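Local coordinates for amino acid ABC transporter, periplasmic amino acid-binding protein (Brucella ovis, PDB 4Z9N) that probably captures amino acids or small peptides in the periplasm for import by an ABC transporter, and binds glutathione, at residues N233-A238 against K287-Y292. Sequence-based numbering, arbitrary orientation.
Sequences NALLNA and KGVGNY
Leu236 lies alongside the Tyr292 ring, both side chains pointing the same way. Its CD2 sits over one face, 3.8 Å from the Tyr292 ring centroid and 23° off the normal. This CH-pi contact is shifted toward the CG rim, where Leu236 CD2 to Tyr292 CG is 3.6 Å. With CG anti to the backbone N (chi1 -179°), the tyrosine carries its hydroxyl beyond residues 233-238, to bond the carbonyl O of Asn107. Leu235 instead crosses Val289 at about a right angle, Leu235 CD2 to Val289 CG2 being 4.1 Å. The same Leu235 CD2 approaches Gly290 O at 3.2 Å; that buried carbonyl has no hydrogen-bond partner in the model. Further along helix 222-240, Ala238 CB meets Asn291 CB at 3.9 Å. One backbone bond joins the segments, Tyr292 N to Leu235 O at 3.2 Å; its N-H...O angle is 162°, though the donor stands well above the carbonyl plane. Gly290, with positive phi, leaves helical geometry, and Asn291 N-caps helix 292-299 through OD1 to Glu294 N, while its ND2 donates to Ile243 O. The contact is therefore chiefly apolar, its one hydrogen bond satisfying the first-turn N-H of Tyr292.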
loop_
_atom_site.group_PDB
_atom_site.type_symbol
_atom_site.label_atom_id
_atom_site.label_comp_id
_atom_site.label_asym_id
_atom_site.label_seq_id
_atom_site.Cartn_x
_atom_site.Cartn_y
_atom_site.Cartn_z
ATOM N N ASN D 233 7.658 6.359 -3.305
ATOM C CA ASN D 233 8.395 5.135 -3.029
ATOM C C ASN D 233 9.894 5.374 -3.121
ATOM O O ASN D 233 10.662 4.720 -2.416
ATOM C CB ASN D 233 7.930 4.014 -3.957
ATOM C CG ASN D 233 6.608 3.418 -3.496
ATOM O OD1 ASN D 233 6.588 2.609 -2.575
ATOM N ND2 ASN D 233 5.493 3.847 -4.109
ATOM N N ALA D 234 10.306 6.351 -3.931
ATOM C CA ALA D 234 11.707 6.739 -3.957
ATOM C C ALA D 234 12.106 7.288 -2.593
ATOM O O ALA D 234 13.183 6.966 -2.081
ATOM C CB ALA D 234 11.984 7.774 -5.051
ATOM N N LEU D 235 11.244 8.111 -2.006
ATOM C CA LEU D 235 11.533 8.662 -0.681
ATOM C C LEU D 235 11.721 7.546 0.350
ATOM O O LEU D 235 12.618 7.613 1.204
ATOM C CB LEU D 235 10.416 9.607 -0.226
ATOM C CG LEU D 235 10.347 10.947 -0.970
ATOM C CD1 LEU D 235 9.055 11.679 -0.633
ATOM C CD2 LEU D 235 11.565 11.805 -0.635
ATOM N N LEU D 236 10.848 6.538 0.285
ATOM C CA LEU D 236 10.932 5.397 1.199
ATOM C C LEU D 236 12.196 4.562 0.965
ATOM O O LEU D 236 12.910 4.232 1.913
ATOM C CB LEU D 236 9.697 4.512 1.063
ATOM C CG LEU D 236 8.383 5.140 1.570
ATOM C CD1 LEU D 236 7.185 4.187 1.384
ATOM C CD2 LEU D 236 8.495 5.585 3.045
ATOM N N ASN D 237 12.458 4.201 -0.294
ATOM C CA ASN D 237 13.638 3.392 -0.605
ATOM C C ASN D 237 14.925 4.100 -0.177
ATOM O O ASN D 237 15.826 3.461 0.379
ATOM C CB ASN D 237 13.696 3.044 -2.104
ATOM C CG ASN D 237 12.919 1.780 -2.446
ATOM O OD1 ASN D 237 13.408 0.666 -2.258
ATOM N ND2 ASN D 237 11.696 1.949 -2.943
ATOM N N ALA D 238 15.001 5.404 -0.426
ATOM C CA ALA D 238 16.191 6.172 -0.071
ATOM C C ALA D 238 16.437 6.110 1.431
ATOM O O ALA D 238 17.572 5.895 1.868
ATOM C CB ALA D 238 16.067 7.617 -0.530
ATOM N N LYS D 287 18.053 15.493 -3.157
ATOM C CA LYS D 287 18.684 16.805 -3.068
ATOM C C LYS D 287 17.675 17.887 -2.693
ATOM O O LYS D 287 17.985 18.803 -1.921
ATOM C CB LYS D 287 19.365 17.161 -4.388
ATOM C CG LYS D 287 20.602 16.325 -4.669
ATOM C CD LYS D 287 21.665 17.116 -5.374
ATOM C CE LYS D 287 22.908 16.256 -5.594
ATOM N NZ LYS D 287 23.714 16.697 -6.773
ATOM N N GLY D 288 16.465 17.766 -3.233
ATOM C CA GLY D 288 15.437 18.769 -3.021
ATOM C C GLY D 288 14.828 18.783 -1.630
ATOM O O GLY D 288 14.596 19.854 -1.064
ATOM N N VAL D 289 14.563 17.603 -1.072
ATOM C CA VAL D 289 13.799 17.515 0.176
ATOM C C VAL D 289 14.356 16.478 1.164
ATOM O O VAL D 289 13.871 16.381 2.290
ATOM C CB VAL D 289 12.310 17.203 -0.117
ATOM C CG1 VAL D 289 11.640 18.367 -0.894
ATOM C CG2 VAL D 289 12.179 15.887 -0.871
ATOM N N GLY D 290 15.366 15.716 0.757
ATOM C CA GLY D 290 15.883 14.637 1.587
ATOM C C GLY D 290 14.993 13.404 1.518
ATOM O O GLY D 290 14.030 13.382 0.750
ATOM N N ASN D 291 15.291 12.375 2.314
ATOM C CA ASN D 291 14.480 11.149 2.243
ATOM C C ASN D 291 13.236 11.233 3.142
ATOM O O ASN D 291 13.014 12.240 3.825
ATOM C CB ASN D 291 15.323 9.895 2.584
ATOM C CG ASN D 291 15.771 9.831 4.052
ATOM O OD1 ASN D 291 15.001 10.087 4.982
ATOM N ND2 ASN D 291 17.027 9.436 4.257
ATOM N N TYR D 292 12.438 10.169 3.147
ATOM C CA TYR D 292 11.190 10.150 3.916
ATOM C C TYR D 292 11.412 10.493 5.395
ATOM O O TYR D 292 10.656 11.258 5.982
ATOM C CB TYR D 292 10.515 8.780 3.820
ATOM C CG TYR D 292 9.207 8.723 4.569
ATOM C CD1 TYR D 292 8.019 9.122 3.961
ATOM C CD2 TYR D 292 9.149 8.273 5.880
ATOM C CE1 TYR D 292 6.812 9.070 4.639
ATOM C CE2 TYR D 292 7.939 8.231 6.574
ATOM C CZ TYR D 292 6.782 8.625 5.945
ATOM O OH TYR D 292 5.591 8.565 6.644
#